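Local coordinates for protein oxidoreductase (Methanosarcina mazei, PDB 3KA7) that binds FAD and probably works as an oxidoreductase of the flavin-containing amine oxidoreductase family, at residues R118-I121 / A122-V126; S147-W150 / L151-A155. All coordinates share one frame; numbering follows the deposited sequence.

Contact 1: R118-I121 / A122-V126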
# COMPACT_ATOMS: atom_id res chain seq x y z
N ARG A 118 -20.52 21.67 9.21
CA ARG A 118 -21.11 20.52 8.54
C ARG A 118 -21.69 20.91 7.18
O ARG A 118 -21.50 20.20 6.20
CB ARG A 118 -22.20 19.91 9.41
CG ARG A 118 -22.85 18.69 8.79
CD ARG A 118 -23.35 17.75 9.87
NE ARG A 118 -24.47 18.30 10.63
CZ ARG A 118 -24.34 18.94 11.79
NH1 ARG A 118 -23.14 19.13 12.32
NH2 ARG A 118 -25.43 19.38 12.42
N MSE A 119 -22.42 22.02 7.14
CA MSE A 119 -23.01 22.46 5.89
C MSE A 119 -21.92 22.89 4.90
O MSE A 119 -22.06 22.68 3.70
CB MSE A 119 -24.03 23.60 6.11
CG MSE A 119 -25.31 23.18 6.84
SE MSE A 119 -26.19 21.59 6.11
CE MSE A 119 -25.39 20.26 7.26
N LYS A 120 -20.85 23.50 5.40
CA LYS A 120 -19.76 23.86 4.50
C LYS A 120 -19.19 22.59 3.87
O LYS A 120 -18.99 22.52 2.65
CB LYS A 120 -18.68 24.68 5.22
CG LYS A 120 -17.66 25.34 4.26
CD LYS A 120 -16.79 26.36 4.96
CE LYS A 120 -15.77 26.95 4.00
NZ LYS A 120 -14.96 28.01 4.67
N ILE A 121 -18.96 21.58 4.69
CA ILE A 121 -18.41 20.32 4.16
C ILE A 121 -19.37 19.69 3.15
O ILE A 121 -18.95 19.19 2.11
CB ILE A 121 -18.07 19.32 5.30
CG1 ILE A 121 -16.86 19.82 6.13
CG2 ILE A 121 -17.83 17.93 4.74
CD1 ILE A 121 -15.56 20.09 5.36
N ALA A 122 -20.67 19.70 3.45
CA ALA A 122 -21.68 19.20 2.51
C ALA A 122 -21.54 19.84 1.14
O ALA A 122 -21.61 19.15 0.12
CB ALA A 122 -23.10 19.43 3.03
N LEU A 123 -21.37 21.16 1.10
CA LEU A 123 -21.23 21.84 -0.20
C LEU A 123 -19.90 21.56 -0.87
O LEU A 123 -19.83 21.38 -2.09
CB LEU A 123 -21.50 23.33 -0.11
CG LEU A 123 -23.00 23.52 -0.41
CD1 LEU A 123 -23.52 24.78 0.16
CD2 LEU A 123 -23.31 23.44 -1.88
N LEU A 124 -18.84 21.51 -0.09
CA LEU A 124 -17.52 21.15 -0.64
C LEU A 124 -17.55 19.73 -1.23
O LEU A 124 -16.89 19.45 -2.21
CB LEU A 124 -16.43 21.27 0.42
CG LEU A 124 -16.06 22.71 0.83
CD1 LEU A 124 -15.17 22.70 2.08
CD2 LEU A 124 -15.41 23.49 -0.33
N ILE A 125 -18.32 18.83 -0.63
CA ILE A 125 -18.46 17.48 -1.16
C ILE A 125 -18.98 17.49 -2.61
O ILE A 125 -18.63 16.62 -3.42
CB ILE A 125 -19.35 16.63 -0.23
CG1 ILE A 125 -18.53 16.22 0.99
CG2 ILE A 125 -19.92 15.43 -0.95
CD1 ILE A 125 -17.43 15.21 0.72
N VAL A 126 -19.77 18.51 -2.93
CA VAL A 126 -20.28 18.70 -4.28
C VAL A 126 -19.26 19.47 -5.13
O VAL A 126 -18.87 19.02 -6.22
CB VAL A 126 -21.63 19.46 -4.24
CG1 VAL A 126 -22.17 19.72 -5.65
CG2 VAL A 126 -22.64 18.67 -3.42
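Leu-124 packs back on Lys-120 and Ile-121, one helical turn earlier in helix 115-127. Its backbone N gives a bond of 2.9 Å to Lys-120 O, nearly straight at 167°. The side chain starts beside the same carbonyl. CB lies 3.6 Å from Lys-120 O and also touches Ile-121 O. CG is anti to its own carbonyl carbon (chi1 -71°), which turns it back along the helix to 3.5 Å from Lys-120 O. At the tip, the CD1 methyl meets two side chains. It lies 4.2 Å from Lys-120 CG, beside the aliphatic part of the extended lysine. It is also 4.2 Å from the CD1 methyl of Ile-121, so two methyl tips meet here.

Ile-121 uses its other branch for Ile-125. Its CG2 comes within 4.2 Å of Ile-125 CG1, and the two side chains cross obliquely. Ile-125 CG1 also lies 3.2 Å from Ile-121 O, the carbonyl that accepts the Ile-125 N-H. That backbone bond is more bent, at 151°. Ala-122 N and Leu-123 N bond in the same i to i-4 pattern to Arg-118 O and Met-119 O.

The contact lies on a surface helix, and of its touching residues only Ile-121 is buried. This side chain leans on Phe-109, Pro-110 and Leu-113 of the preceding loop. Leu-124 packs on Trp-141 and Gln-145 of helix 138-145. Lys-120 NZ hydrogen-bonds to Gln-145 O, so a polar link joins the same two helices.

Contact 2: S147-W150 / L151-A155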
# COMPACT_ATOMS: atom_id res chain seq x y z
N SER A 147 -11.83 25.60 10.88
CA SER A 147 -10.84 25.75 11.96
C SER A 147 -10.86 24.60 12.99
O SER A 147 -9.88 24.36 13.67
CB SER A 147 -10.99 27.10 12.67
OG SER A 147 -12.11 27.12 13.54
N ASP A 148 -11.98 23.89 13.07
CA ASP A 148 -12.12 22.76 14.00
C ASP A 148 -10.98 21.74 13.84
O ASP A 148 -10.81 21.14 12.78
CB ASP A 148 -13.48 22.09 13.79
CG ASP A 148 -13.85 21.12 14.91
OD1 ASP A 148 -12.96 20.55 15.59
OD2 ASP A 148 -15.07 20.90 15.09
N GLU A 149 -10.22 21.55 14.91
CA GLU A 149 -9.10 20.61 14.89
C GLU A 149 -9.50 19.17 14.56
O GLU A 149 -8.65 18.38 14.13
CB GLU A 149 -8.34 20.66 16.22
CG GLU A 149 -7.12 19.74 16.27
CD GLU A 149 -6.47 19.66 17.64
OE1 GLU A 149 -7.19 19.43 18.65
OE2 GLU A 149 -5.23 19.83 17.71
N TRP A 150 -10.77 18.81 14.78
CA TRP A 150 -11.27 17.47 14.44
C TRP A 150 -10.89 17.05 13.03
O TRP A 150 -10.46 15.92 12.80
CB TRP A 150 -12.80 17.40 14.61
CG TRP A 150 -13.51 16.30 13.82
CD1 TRP A 150 -14.53 16.47 12.92
CD2 TRP A 150 -13.26 14.89 13.86
NE1 TRP A 150 -14.92 15.26 12.40
CE2 TRP A 150 -14.16 14.27 12.97
CE3 TRP A 150 -12.35 14.09 14.57
CZ2 TRP A 150 -14.19 12.89 12.76
CZ3 TRP A 150 -12.38 12.71 14.36
CH2 TRP A 150 -13.29 12.13 13.47
N LEU A 151 -11.06 17.94 12.06
CA LEU A 151 -10.77 17.55 10.69
C LEU A 151 -9.29 17.23 10.48
O LEU A 151 -8.96 16.37 9.66
CB LEU A 151 -11.26 18.59 9.68
CG LEU A 151 -12.77 18.79 9.61
CD1 LEU A 151 -13.08 19.73 8.42
CD2 LEU A 151 -13.49 17.45 9.46
N ILE A 152 -8.40 17.91 11.20
CA ILE A 152 -6.95 17.63 11.08
C ILE A 152 -6.60 16.29 11.74
O ILE A 152 -5.84 15.50 11.18
CB ILE A 152 -6.06 18.77 11.65
CG1 ILE A 152 -6.31 20.07 10.86
CG2 ILE A 152 -4.59 18.40 11.52
CD1 ILE A 152 -6.16 19.90 9.36
N LYS A 153 -7.17 16.03 12.91
CA LYS A 153 -6.96 14.72 13.55
C LYS A 153 -7.47 13.60 12.65
O LYS A 153 -6.80 12.57 12.48
CB LYS A 153 -7.70 14.65 14.90
CG LYS A 153 -7.35 15.77 15.83
CD LYS A 153 -5.89 15.75 16.19
CE LYS A 153 -5.62 14.74 17.28
NZ LYS A 153 -4.21 14.86 17.78
N PHE A 154 -8.66 13.80 12.09
CA PHE A 154 -9.28 12.81 11.21
C PHE A 154 -8.42 12.62 9.97
O PHE A 154 -8.10 11.50 9.59
CB PHE A 154 -10.70 13.26 10.84
CG PHE A 154 -11.38 12.38 9.84
CD1 PHE A 154 -11.63 11.05 10.12
CD2 PHE A 154 -11.80 12.89 8.61
CE1 PHE A 154 -12.25 10.23 9.20
CE2 PHE A 154 -12.42 12.08 7.69
CZ PHE A 154 -12.65 10.74 7.99
N ALA A 155 -8.02 13.73 9.35
CA ALA A 155 -7.16 13.67 8.15
C ALA A 155 -5.84 12.96 8.43
O ALA A 155 -5.39 12.14 7.61
CB ALA A 155 -6.90 15.06 7.61
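The N-terminal cap and first turns of helix 149-163 form this contact, with Asp-148 as the N-cap. Asp-148 OD1 accepts from Trp-150 N at 2.9 Å, closing an Asx turn; the donor comes from above the carboxylate plane. Asp-148 O takes the next amide, Leu-151 N, at 3.3 Å. Regular helical bonds follow, from Lys-153 N to Glu-149 O and from Phe-154 N to Trp-150 O.

Trp-150 carries the apolar side. Its CG is anti to the backbone N (chi1 157°), and the indole runs along the helix toward Phe-154. Phe-154 CB sits over one face of the six-membered ring, 3.8 Å from its centroid and 9° off the normal, a CH-pi contact. The phenyl ring follows obliquely, its plane at 31° to the indole. At the pyrrole end, Trp-150 CD1 meets Leu-151 CD2 at 3.7 Å. Shortening Trp-150 to an alanine is likely to leave Phe-154 CB without the ring it rests on and Phe-109 O without its NE1 donor.

Glu-149 and Lys-153 meet through their aliphatic parts, Glu-149 CG to Lys-153 CG 4.0 Å. Glu-149 OE2 and Lys-153 NZ stay 5.1 Å apart. At that distance there is no salt bridge, and any attraction is likely to be modest. Asp-148 satisfies two first-turn amides, Trp-150 N through its carboxylate and Leu-151 N through its backbone O.

In the fold
Contact 1 and contact 2 follow one another in series along the chain, with centres about 15 Å apart. They touch through one apolar pair: Ile-121 CD1 is 4.0 Å from Leu-151 CD1. Helix 138-145 joins them again, since Leu-151 packs on its Ile-142 and contact 1 touches the same helix. The loop before helix 115-127 is also shared. The ring of Phe-154 stacks on the ring of Phe-109, and Leu-113 is touched by Ile-121 from contact 1 and by Asp-148 and Trp-150 from contact 2. Contact 1 lies at the surface, its centre about 29 Å from the chain centre. Contact 2 is partly buried, at about 24 Å. Both are structural packing away from the annotated FAD-binding residues.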